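Local atomic coordinates of protection of telomeres protein 1 (Schizosaccharomyces pombe, PDB entry 7CUI), a protein that binds single-stranded telomeric DNA, protects the 3' overhang of the telomere, and regulates telomerase and telomere length. Residues 69-80 against 111-119; 53-62 against 81-89. All blocks are in the same frame, centred on the assembly; numbering follows the deposited sequence.

In the fold
Both contacts lie in the C-terminal part of the protein, and both use the hairpin of strands 49-73 and 77-87. The curled sheet of the domain pairs strand 49-73 with strands 77-87 and 163-171, and strand 93-99 in parallel with 190-198, the topology of an OB-fold barrel. The centre of contact 2 lies about 5 Å, and that of contact 1 about 18 Å, from the centre of the chain; the two centres are 22 Å apart. Along the chain the segments interleave as 53-62, 69-80, 81-89, 111-119. Val-70 CG1 and Met-81 CE, 3.8 Å apart, join the two contacts. Contact 2 pairs barrel strands; contact 1 ties the protruding hairpin end to the loop between helices 100-107 and 121-135.

Contact 1: 69-80 against 111-119; sequences AVLSQPPSSYVW and KIQPCNLAD
At the far end of the beta hairpin formed by strands 49-73 and 77-87, Tyr-78 and Trp-80 pack against the loop 111-119, with Pro-114 against both. The pyrrolidine ring lies over one face of the indole: Pro-114 CB is 4.2 Å from the centroid of the five-membered ring of Trp-80 and only 8° off its normal, which makes this a CH-pi contact. The two side chains cross at about a right angle. On the six-membered side of the indole, Ile-112 CG2 approaches Trp-80 CZ2 obliquely at 3.8 Å. Leu-117 CD2 spans from Trp-80 CZ3 to Ala-69 CB, 3.8 Å from the latter, and thereby reaches both strands of the hairpin.

In the OB-fold this loop follows helix 100-107, whose Ala-103 and Ile-107 also touch Trp-80, so the indole is shared between helix and loop. Toward the turn, the hairpin carries a classic beta bulge in which Ser-72 and Gln-73 both face Ser-77.

Tyr-78 has CG anti to its carbonyl carbon (chi1 -70°), which lays the ring against the peptide joining Cys-115 to Asn-116. Asn-116 N sits 3.5 Å above the ring plane, over its centre, and Cys-115 C lies over the same face nearer the rim. On the opposite face Leu-71 CD1 lies 3.9 Å from the plane, toward the rim. Replacing Tyr-78 with an alanine would probably leave that peptide and Leu-71 facing a gap, with less holding the loop to the hairpin.

The clear polar links between hairpin and loop pass through water. At the edge of the Tyr-78 ring, one molecule accepts from Tyr-78 N at 2.8 Å and donates to Pro-114 O at 3.1 Å; a second lies between Ala-69 O and Leu-117 N.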
loop_
_atom_site.group_PDB
_atom_site.type_symbol
_atom_site.label_atom_id
_atom_site.label_comp_id
_atom_site.label_asym_id
_atom_site.label_seq_id
_atom_site.Cartn_x
_atom_site.Cartn_y
_atom_site.Cartn_z
ATOM N N ALA A 69 -10.804 -4.501 -4.308
ATOM C CA ALA A 69 -11.544 -5.036 -3.174
ATOM C C ALA A 69 -11.772 -6.526 -3.398
ATOM O O ALA A 69 -12.106 -6.938 -4.509
ATOM C CB ALA A 69 -12.852 -4.302 -2.982
ATOM N N VAL A 70 -11.593 -7.320 -2.337
ATOM C CA VAL A 70 -11.740 -8.764 -2.435
ATOM C C VAL A 70 -12.886 -9.224 -1.539
ATOM O O VAL A 70 -13.254 -8.540 -0.588
ATOM C CB VAL A 70 -10.427 -9.501 -2.097
ATOM C CG1 VAL A 70 -9.325 -9.189 -3.101
ATOM C CG2 VAL A 70 -9.963 -9.226 -0.674
ATOM N N LEU A 71 -13.431 -10.403 -1.853
ATOM C CA LEU A 71 -14.476 -11.012 -1.044
ATOM C C LEU A 71 -13.861 -11.564 0.241
ATOM O O LEU A 71 -12.913 -12.345 0.187
ATOM C CB LEU A 71 -15.160 -12.120 -1.856
ATOM C CG LEU A 71 -16.394 -12.746 -1.205
ATOM C CD1 LEU A 71 -17.577 -11.790 -1.257
ATOM C CD2 LEU A 71 -16.746 -14.071 -1.864
ATOM N N SER A 72 -14.408 -11.147 1.390
ATOM C CA SER A 72 -13.940 -11.628 2.683
ATOM C C SER A 72 -14.927 -12.632 3.276
ATOM O O SER A 72 -14.538 -13.741 3.627
ATOM C CB SER A 72 -13.644 -10.495 3.635
ATOM O OG SER A 72 -14.749 -9.613 3.738
ATOM N N GLN A 73 -16.199 -12.230 3.375
ATOM C CA GLN A 73 -17.265 -13.048 3.933
ATOM C C GLN A 73 -18.377 -13.176 2.890
ATOM O O GLN A 73 -18.934 -12.169 2.458
ATOM C CB GLN A 73 -17.755 -12.409 5.239
ATOM C CG GLN A 73 -18.949 -13.098 5.889
ATOM C CD GLN A 73 -19.677 -12.207 6.870
ATOM O OE1 GLN A 73 -19.120 -11.771 7.877
ATOM N NE2 GLN A 73 -20.942 -11.941 6.590
ATOM N N PRO A 74 -18.712 -14.402 2.415
ATOM C CA PRO A 74 -19.871 -14.604 1.534
ATOM C C PRO A 74 -21.192 -14.139 2.154
ATOM O O PRO A 74 -21.308 -14.087 3.378
ATOM C CB PRO A 74 -19.898 -16.127 1.321
ATOM C CG PRO A 74 -18.470 -16.568 1.559
ATOM C CD PRO A 74 -17.957 -15.646 2.646
ATOM N N PRO A 75 -22.236 -13.804 1.353
ATOM C CA PRO A 75 -22.183 -13.876 -0.112
ATOM C C PRO A 75 -21.641 -12.671 -0.884
ATOM O O PRO A 75 -21.262 -12.825 -2.043
ATOM C CB PRO A 75 -23.662 -14.070 -0.480
ATOM C CG PRO A 75 -24.402 -13.274 0.574
ATOM C CD PRO A 75 -23.568 -13.399 1.834
ATOM N N SER A 76 -21.628 -11.478 -0.268
ATOM C CA SER A 76 -21.109 -10.304 -0.958
ATOM C C SER A 76 -20.583 -9.230 -0.002
ATOM O O SER A 76 -20.899 -8.051 -0.164
ATOM C CB SER A 76 -22.107 -9.745 -1.959
ATOM O OG SER A 76 -23.184 -9.087 -1.309
ATOM N N SER A 77 -19.746 -9.637 0.964
ATOM C CA SER A 77 -19.028 -8.705 1.822
ATOM C C SER A 77 -17.574 -8.596 1.375
ATOM O O SER A 77 -16.828 -9.574 1.442
ATOM C CB SER A 77 -19.101 -9.108 3.268
ATOM O OG SER A 77 -20.410 -8.915 3.776
ATOM N N TYR A 78 -17.177 -7.388 0.958
ATOM C CA TYR A 78 -15.858 -7.159 0.391
ATOM C C TYR A 78 -15.013 -6.292 1.326
ATOM O O TYR A 78 -15.541 -5.572 2.173
ATOM C CB TYR A 78 -15.987 -6.517 -0.994
ATOM C CG TYR A 78 -16.541 -7.407 -2.079
ATOM C CD1 TYR A 78 -17.896 -7.690 -2.158
ATOM C CD2 TYR A 78 -15.709 -7.952 -3.047
ATOM C CE1 TYR A 78 -18.409 -8.505 -3.156
ATOM C CE2 TYR A 78 -16.205 -8.769 -4.051
ATOM C CZ TYR A 78 -17.561 -9.044 -4.107
ATOM O OH TYR A 78 -18.049 -9.841 -5.104
ATOM N N VAL A 79 -13.687 -6.370 1.161
ATOM C CA VAL A 79 -12.761 -5.516 1.891
ATOM C C VAL A 79 -11.686 -5.016 0.935
ATOM O O VAL A 79 -11.364 -5.691 -0.045
ATOM C CB VAL A 79 -12.118 -6.206 3.113
ATOM C CG1 VAL A 79 -13.114 -6.433 4.241
ATOM C CG2 VAL A 79 -11.376 -7.485 2.744
ATOM N N TRP A 80 -11.144 -3.833 1.254
ATOM C CA TRP A 80 -10.009 -3.280 0.537
ATOM C C TRP A 80 -8.787 -4.153 0.787
ATOM O O TRP A 80 -8.493 -4.504 1.927
ATOM C CB TRP A 80 -9.709 -1.844 0.986
ATOM C CG TRP A 80 -10.770 -0.831 0.684
ATOM C CD1 TRP A 80 -11.409 -0.028 1.584
ATOM C CD2 TRP A 80 -11.303 -0.490 -0.609
ATOM N NE1 TRP A 80 -12.311 0.779 0.944
ATOM C CE2 TRP A 80 -12.271 0.518 -0.400
ATOM C CE3 TRP A 80 -11.068 -0.939 -1.915
ATOM C CZ2 TRP A 80 -12.988 1.091 -1.451
ATOM C CZ3 TRP A 80 -11.784 -0.381 -2.952
ATOM C CH2 TRP A 80 -12.731 0.619 -2.720
ATOM N N LYS A 111 -18.111 7.843 -0.559
ATOM C CA LYS A 111 -18.795 7.249 -1.700
ATOM C C LYS A 111 -18.004 6.077 -2.286
ATOM O O LYS A 111 -18.531 5.320 -3.101
ATOM C CB LYS A 111 -19.148 8.301 -2.762
ATOM C CG LYS A 111 -17.995 9.164 -3.258
ATOM C CD LYS A 111 -18.300 9.955 -4.521
ATOM C CE LYS A 111 -17.489 11.236 -4.604
ATOM N NZ LYS A 111 -17.182 11.626 -6.001
ATOM N N ILE A 112 -16.737 5.939 -1.884
ATOM C CA ILE A 112 -15.913 4.831 -2.341
ATOM C C ILE A 112 -15.848 3.786 -1.227
ATOM O O ILE A 112 -15.206 3.993 -0.197
ATOM C CB ILE A 112 -14.521 5.312 -2.806
ATOM C CG1 ILE A 112 -14.627 6.531 -3.731
ATOM C CG2 ILE A 112 -13.753 4.172 -3.461
ATOM C CD1 ILE A 112 -13.302 7.098 -4.196
ATOM N N GLN A 113 -16.543 2.667 -1.448
ATOM C CA GLN A 113 -16.664 1.612 -0.456
ATOM C C GLN A 113 -16.258 0.282 -1.083
ATOM O O GLN A 113 -16.399 0.093 -2.290
ATOM C CB GLN A 113 -18.106 1.526 0.049
ATOM C CG GLN A 113 -18.576 2.761 0.802
ATOM C CD GLN A 113 -17.740 3.052 2.025
ATOM O OE1 GLN A 113 -17.345 2.159 2.774
ATOM N NE2 GLN A 113 -17.450 4.325 2.228
ATOM N N PRO A 114 -15.745 -0.689 -0.292
ATOM C CA PRO A 114 -15.426 -2.010 -0.828
ATOM C C PRO A 114 -16.690 -2.711 -1.313
ATOM O O PRO A 114 -17.715 -2.709 -0.633
ATOM C CB PRO A 114 -14.807 -2.758 0.363
ATOM C CG PRO A 114 -15.311 -2.019 1.578
ATOM C CD PRO A 114 -15.444 -0.573 1.141
ATOM N N CYS A 115 -16.593 -3.287 -2.510
ATOM C CA CYS A 115 -17.652 -4.056 -3.138
ATOM C C CYS A 115 -17.037 -4.758 -4.345
ATOM O O CYS A 115 -15.831 -4.671 -4.556
ATOM C CB CYS A 115 -18.788 -3.136 -3.573
ATOM S SG CYS A 115 -18.234 -1.792 -4.653
ATOM N N ASN A 116 -17.862 -5.461 -5.120
ATOM C CA ASN A 116 -17.428 -5.977 -6.406
ATOM C C ASN A 116 -17.255 -4.791 -7.353
ATOM O O ASN A 116 -18.235 -4.196 -7.790
ATOM C CB ASN A 116 -18.412 -7.024 -6.928
ATOM C CG ASN A 116 -17.831 -7.855 -8.048
ATOM O OD1 ASN A 116 -17.722 -9.072 -7.931
ATOM N ND2 ASN A 116 -17.452 -7.206 -9.135
ATOM N N LEU A 117 -16.002 -4.442 -7.662
ATOM C CA LEU A 117 -15.701 -3.215 -8.382
ATOM C C LEU A 117 -16.070 -3.358 -9.864
ATOM O O LEU A 117 -16.426 -2.376 -10.525
ATOM C CB LEU A 117 -14.217 -2.888 -8.180
ATOM C CG LEU A 117 -13.822 -1.827 -7.142
ATOM C CD1 LEU A 117 -14.984 -1.289 -6.325
ATOM C CD2 LEU A 117 -12.701 -2.315 -6.236
ATOM N N ALA A 118 -16.001 -4.589 -10.390
ATOM C CA ALA A 118 -16.397 -4.848 -11.767
ATOM C C ALA A 118 -17.856 -4.449 -11.989
ATOM O O ALA A 118 -18.189 -3.933 -13.053
ATOM C CB ALA A 118 -16.166 -6.297 -12.115
ATOM N N ASP A 119 -18.708 -4.672 -10.977
ATOM C CA ASP A 119 -20.116 -4.296 -11.037
ATOM C C ASP A 119 -20.335 -2.810 -10.726
ATOM O O ASP A 119 -21.477 -2.350 -10.762
ATOM C CB ASP A 119 -20.974 -5.115 -10.066
ATOM C CG ASP A 119 -20.938 -6.621 -10.283
ATOM O OD1 ASP A 119 -20.711 -7.057 -11.443
ATOM O OD2 ASP A 119 -21.137 -7.349 -9.284
HETATM O O HOH W 1 -13.568 -5.754 -6.625
HETATM O O HOH W 2 -18.992 -5.420 0.282
#

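Contact 2: 53-62 against 81-89; sequences LRVQVVDFWP and MFALLVRDV
Phe-60 and Leu-84 face each other as a non-hydrogen-bonded pair in the antiparallel strands 53-61 and 81-87 of the OB-fold barrel; the N-to-C directions of these two segments differ by 158°. Phe-60 CG stands between its backbone N and carbonyl carbon (chi1 63°), a setting that carries the ring away to stack with Trp-135 and touch helix 138-148, and leaves CB to meet Leu-84 CD2 at 3.9 Å. On the same face of the sheet, Leu-84 CD1 packs against Val-57 CG2 at 4.2 Å. Beyond them Val-55 and Val-86 cross at about a right angle, with Val-55 CG1 and Val-86 CG1 3.8 Å apart.

The other face carries Asp-59, Leu-85 and Arg-87. Asp-59 CB lies against Leu-85 CB at 3.7 Å, and the carboxylate reaches a salt bridge with Lys-63. Arg-87 bends at chi2 and chi3, and its side chain and that of Val-58 cross obliquely, with Arg-87 NE 3.5 Å from Val-58 CG2. A chain of another protein packs on Ala-83 and Leu-85.

Between Val-57 and Asp-59 the register shifts by one: Val-58 and Asp-59 both face Leu-85, a classic beta bulge. Val-58 N donates to Leu-85 O at 2.8 Å, whereas the bond from Asp-59 N to the same oxygen is weak. Past the bulge regular pairing resumes, with Ala-83 N donating to Trp-61 O at 2.8 Å and an N-H...O angle of 165°.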
loop_
_atom_site.group_PDB
_atom_site.type_symbol
_atom_site.label_atom_id
_atom_site.label_comp_id
_atom_site.label_asym_id
_atom_site.label_seq_id
_atom_site.Cartn_x
_atom_site.Cartn_y
_atom_site.Cartn_z
ATOM N N LEU A 53 8.193 7.125 6.563
ATOM C CA LEU A 53 8.988 7.238 5.349
ATOM C C LEU A 53 8.478 8.384 4.482
ATOM O O LEU A 53 7.290 8.686 4.489
ATOM C CB LEU A 53 8.922 5.924 4.566
ATOM C CG LEU A 53 9.227 4.655 5.354
ATOM C CD1 LEU A 53 7.937 3.955 5.723
ATOM C CD2 LEU A 53 10.094 3.721 4.536
ATOM N N ARG A 54 9.400 9.013 3.743
ATOM C CA ARG A 54 9.059 9.963 2.698
ATOM C C ARG A 54 9.287 9.265 1.363
ATOM O O ARG A 54 10.413 8.873 1.051
ATOM C CB ARG A 54 9.889 11.244 2.817
ATOM C CG ARG A 54 9.344 12.398 1.988
ATOM C CD ARG A 54 10.043 13.717 2.228
ATOM N NE ARG A 54 10.121 14.049 3.646
ATOM C CZ ARG A 54 9.528 15.089 4.220
ATOM N NH1 ARG A 54 8.804 15.926 3.498
ATOM N NH2 ARG A 54 9.670 15.291 5.518
ATOM N N VAL A 55 8.208 9.126 0.582
ATOM C CA VAL A 55 8.144 8.027 -0.366
ATOM C C VAL A 55 7.434 8.440 -1.657
ATOM O O VAL A 55 6.757 9.468 -1.718
ATOM C CB VAL A 55 7.513 6.797 0.319
ATOM C CG1 VAL A 55 6.063 6.546 -0.072
ATOM C CG2 VAL A 55 8.371 5.556 0.161
ATOM N N GLN A 56 7.618 7.607 -2.688
ATOM C CA GLN A 56 7.052 7.757 -4.017
ATOM C C GLN A 56 6.499 6.393 -4.419
ATOM O O GLN A 56 7.127 5.375 -4.138
ATOM C CB GLN A 56 8.197 8.069 -4.976
ATOM C CG GLN A 56 7.938 9.210 -5.940
ATOM C CD GLN A 56 9.121 9.443 -6.851
ATOM O OE1 GLN A 56 10.175 8.817 -6.719
ATOM N NE2 GLN A 56 8.945 10.352 -7.797
ATOM N N VAL A 57 5.328 6.360 -5.071
ATOM C CA VAL A 57 4.785 5.088 -5.525
ATOM C C VAL A 57 5.403 4.743 -6.875
ATOM O O VAL A 57 5.434 5.577 -7.782
ATOM C CB VAL A 57 3.248 5.064 -5.604
ATOM C CG1 VAL A 57 2.745 3.691 -6.034
ATOM C CG2 VAL A 57 2.593 5.476 -4.296
ATOM N N VAL A 58 5.840 3.487 -7.000
ATOM C CA VAL A 58 6.638 3.053 -8.132
ATOM C C VAL A 58 5.952 1.888 -8.849
ATOM O O VAL A 58 6.234 1.628 -10.018
ATOM C CB VAL A 58 8.074 2.746 -7.660
ATOM C CG1 VAL A 58 8.719 1.550 -8.374
ATOM C CG2 VAL A 58 8.950 3.993 -7.751
ATOM N N ASP A 59 5.036 1.208 -8.147
ATOM C CA ASP A 59 4.288 0.079 -8.681
ATOM C C ASP A 59 3.135 -0.225 -7.722
ATOM O O ASP A 59 3.102 0.315 -6.616
ATOM C CB ASP A 59 5.200 -1.135 -8.901
ATOM C CG ASP A 59 4.664 -2.157 -9.892
ATOM O OD1 ASP A 59 3.483 -2.064 -10.251
ATOM O OD2 ASP A 59 5.440 -3.037 -10.303
ATOM N N PHE A 60 2.195 -1.085 -8.145
ATOM C CA PHE A 60 1.110 -1.520 -7.275
ATOM C C PHE A 60 0.546 -2.872 -7.716
ATOM O O PHE A 60 0.755 -3.307 -8.851
ATOM C CB PHE A 60 0.009 -0.458 -7.191
ATOM C CG PHE A 60 -0.685 -0.154 -8.496
ATOM C CD1 PHE A 60 -1.636 -1.023 -9.016
ATOM C CD2 PHE A 60 -0.393 1.005 -9.199
ATOM C CE1 PHE A 60 -2.278 -0.742 -10.212
ATOM C CE2 PHE A 60 -1.035 1.292 -10.395
ATOM C CZ PHE A 60 -1.974 0.415 -10.902
ATOM N N TRP A 61 -0.194 -3.508 -6.792
ATOM C CA TRP A 61 -0.825 -4.805 -6.983
ATOM C C TRP A 61 -2.190 -4.821 -6.296
ATOM O O TRP A 61 -2.320 -4.318 -5.178
ATOM C CB TRP A 61 0.075 -5.922 -6.441
ATOM C CG TRP A 61 -0.189 -7.223 -7.131
ATOM C CD1 TRP A 61 0.406 -7.671 -8.278
ATOM C CD2 TRP A 61 -1.165 -8.220 -6.772
ATOM N NE1 TRP A 61 -0.111 -8.885 -8.646
ATOM C CE2 TRP A 61 -1.077 -9.246 -7.743
ATOM C CE3 TRP A 61 -2.103 -8.344 -5.741
ATOM C CZ2 TRP A 61 -1.886 -10.380 -7.704
ATOM C CZ3 TRP A 61 -2.902 -9.468 -5.699
ATOM C CH2 TRP A 61 -2.789 -10.473 -6.665
ATOM N N PRO A 62 -3.256 -5.388 -6.914
ATOM C CA PRO A 62 -3.195 -5.954 -8.263
ATOM C C PRO A 62 -3.244 -4.902 -9.371
ATOM O O PRO A 62 -3.430 -3.715 -9.107
ATOM C CB PRO A 62 -4.419 -6.888 -8.312
ATOM C CG PRO A 62 -5.402 -6.322 -7.306
ATOM C CD PRO A 62 -4.591 -5.524 -6.307
HETATM N N MSE A 81 -8.079 -4.482 -0.294
HETATM C CA MSE A 81 -6.775 -5.106 -0.178
HETATM C C MSE A 81 -5.971 -4.866 -1.452
HETATM O O MSE A 81 -6.311 -5.364 -2.523
HETATM C CB MSE A 81 -6.907 -6.596 0.152
HETATM C CG MSE A 81 -5.576 -7.249 0.404
HETATM SE SE MSE A 81 -5.751 -9.193 0.384
HETATM C CE MSE A 81 -5.980 -9.836 -1.460
ATOM N N PHE A 82 -4.903 -4.078 -1.308
ATOM C CA PHE A 82 -3.971 -3.800 -2.388
ATOM C C PHE A 82 -2.623 -3.415 -1.788
ATOM O O PHE A 82 -2.525 -3.152 -0.589
ATOM C CB PHE A 82 -4.524 -2.723 -3.329
ATOM C CG PHE A 82 -4.924 -1.428 -2.665
ATOM C CD1 PHE A 82 -6.220 -1.240 -2.205
ATOM C CD2 PHE A 82 -4.013 -0.388 -2.509
ATOM C CE1 PHE A 82 -6.590 -0.046 -1.600
ATOM C CE2 PHE A 82 -4.388 0.805 -1.906
ATOM C CZ PHE A 82 -5.679 0.978 -1.455
ATOM N N ALA A 83 -1.589 -3.395 -2.632
ATOM C CA ALA A 83 -0.248 -3.067 -2.177
ATOM C C ALA A 83 0.371 -2.015 -3.093
ATOM O O ALA A 83 0.230 -2.081 -4.313
ATOM C CB ALA A 83 0.596 -4.315 -2.120
ATOM N N LEU A 84 1.061 -1.049 -2.481
ATOM C CA LEU A 84 1.827 -0.062 -3.221
ATOM C C LEU A 84 3.307 -0.388 -3.049
ATOM O O LEU A 84 3.775 -0.508 -1.918
ATOM C CB LEU A 84 1.540 1.323 -2.635
ATOM C CG LEU A 84 0.078 1.753 -2.572
ATOM C CD1 LEU A 84 -0.027 3.175 -2.039
ATOM C CD2 LEU A 84 -0.565 1.657 -3.946
ATOM N N LEU A 85 4.028 -0.536 -4.168
ATOM C CA LEU A 85 5.477 -0.624 -4.103
ATOM C C LEU A 85 6.040 0.792 -4.015
ATOM O O LEU A 85 5.927 1.564 -4.963
ATOM C CB LEU A 85 6.012 -1.355 -5.338
ATOM C CG LEU A 85 7.498 -1.714 -5.288
ATOM C CD1 LEU A 85 7.789 -2.689 -4.156
ATOM C CD2 LEU A 85 7.966 -2.287 -6.615
ATOM N N VAL A 86 6.641 1.128 -2.872
ATOM C CA VAL A 86 7.085 2.495 -2.646
ATOM C C VAL A 86 8.612 2.568 -2.706
ATOM O O VAL A 86 9.293 1.569 -2.490
ATOM C CB VAL A 86 6.516 3.079 -1.336
ATOM C CG1 VAL A 86 4.996 3.150 -1.355
ATOM C CG2 VAL A 86 7.012 2.336 -0.104
ATOM N N ARG A 87 9.136 3.764 -3.012
ATOM C CA ARG A 87 10.568 4.001 -3.122
ATOM C C ARG A 87 10.947 5.273 -2.366
ATOM O O ARG A 87 10.232 6.273 -2.405
ATOM C CB ARG A 87 11.010 4.019 -4.590
ATOM C CG ARG A 87 12.338 4.712 -4.859
ATOM C CD ARG A 87 13.147 4.071 -5.974
ATOM N NE ARG A 87 12.419 3.926 -7.232
ATOM C CZ ARG A 87 12.761 3.109 -8.234
ATOM N NH1 ARG A 87 13.845 2.349 -8.157
ATOM N NH2 ARG A 87 12.000 3.064 -9.317
ATOM N N ASP A 88 12.110 5.205 -1.714
ATOM C CA ASP A 88 12.619 6.159 -0.743
ATOM C C ASP A 88 13.842 6.845 -1.350
ATOM O O ASP A 88 14.308 6.452 -2.419
ATOM C CB ASP A 88 12.986 5.390 0.530
ATOM C CG ASP A 88 13.390 6.218 1.733
ATOM O OD1 ASP A 88 14.486 6.802 1.690
ATOM O OD2 ASP A 88 12.618 6.245 2.718
ATOM N N VAL A 89 14.356 7.861 -0.648
ATOM C CA VAL A 89 15.574 8.580 -0.999
ATOM C C VAL A 89 16.719 7.606 -1.295
ATOM O O VAL A 89 17.603 7.917 -2.089
ATOM C CB VAL A 89 15.958 9.582 0.112
ATOM C CG1 VAL A 89 17.223 10.353 -0.222
ATOM C CG2 VAL A 89 14.820 10.548 0.417
#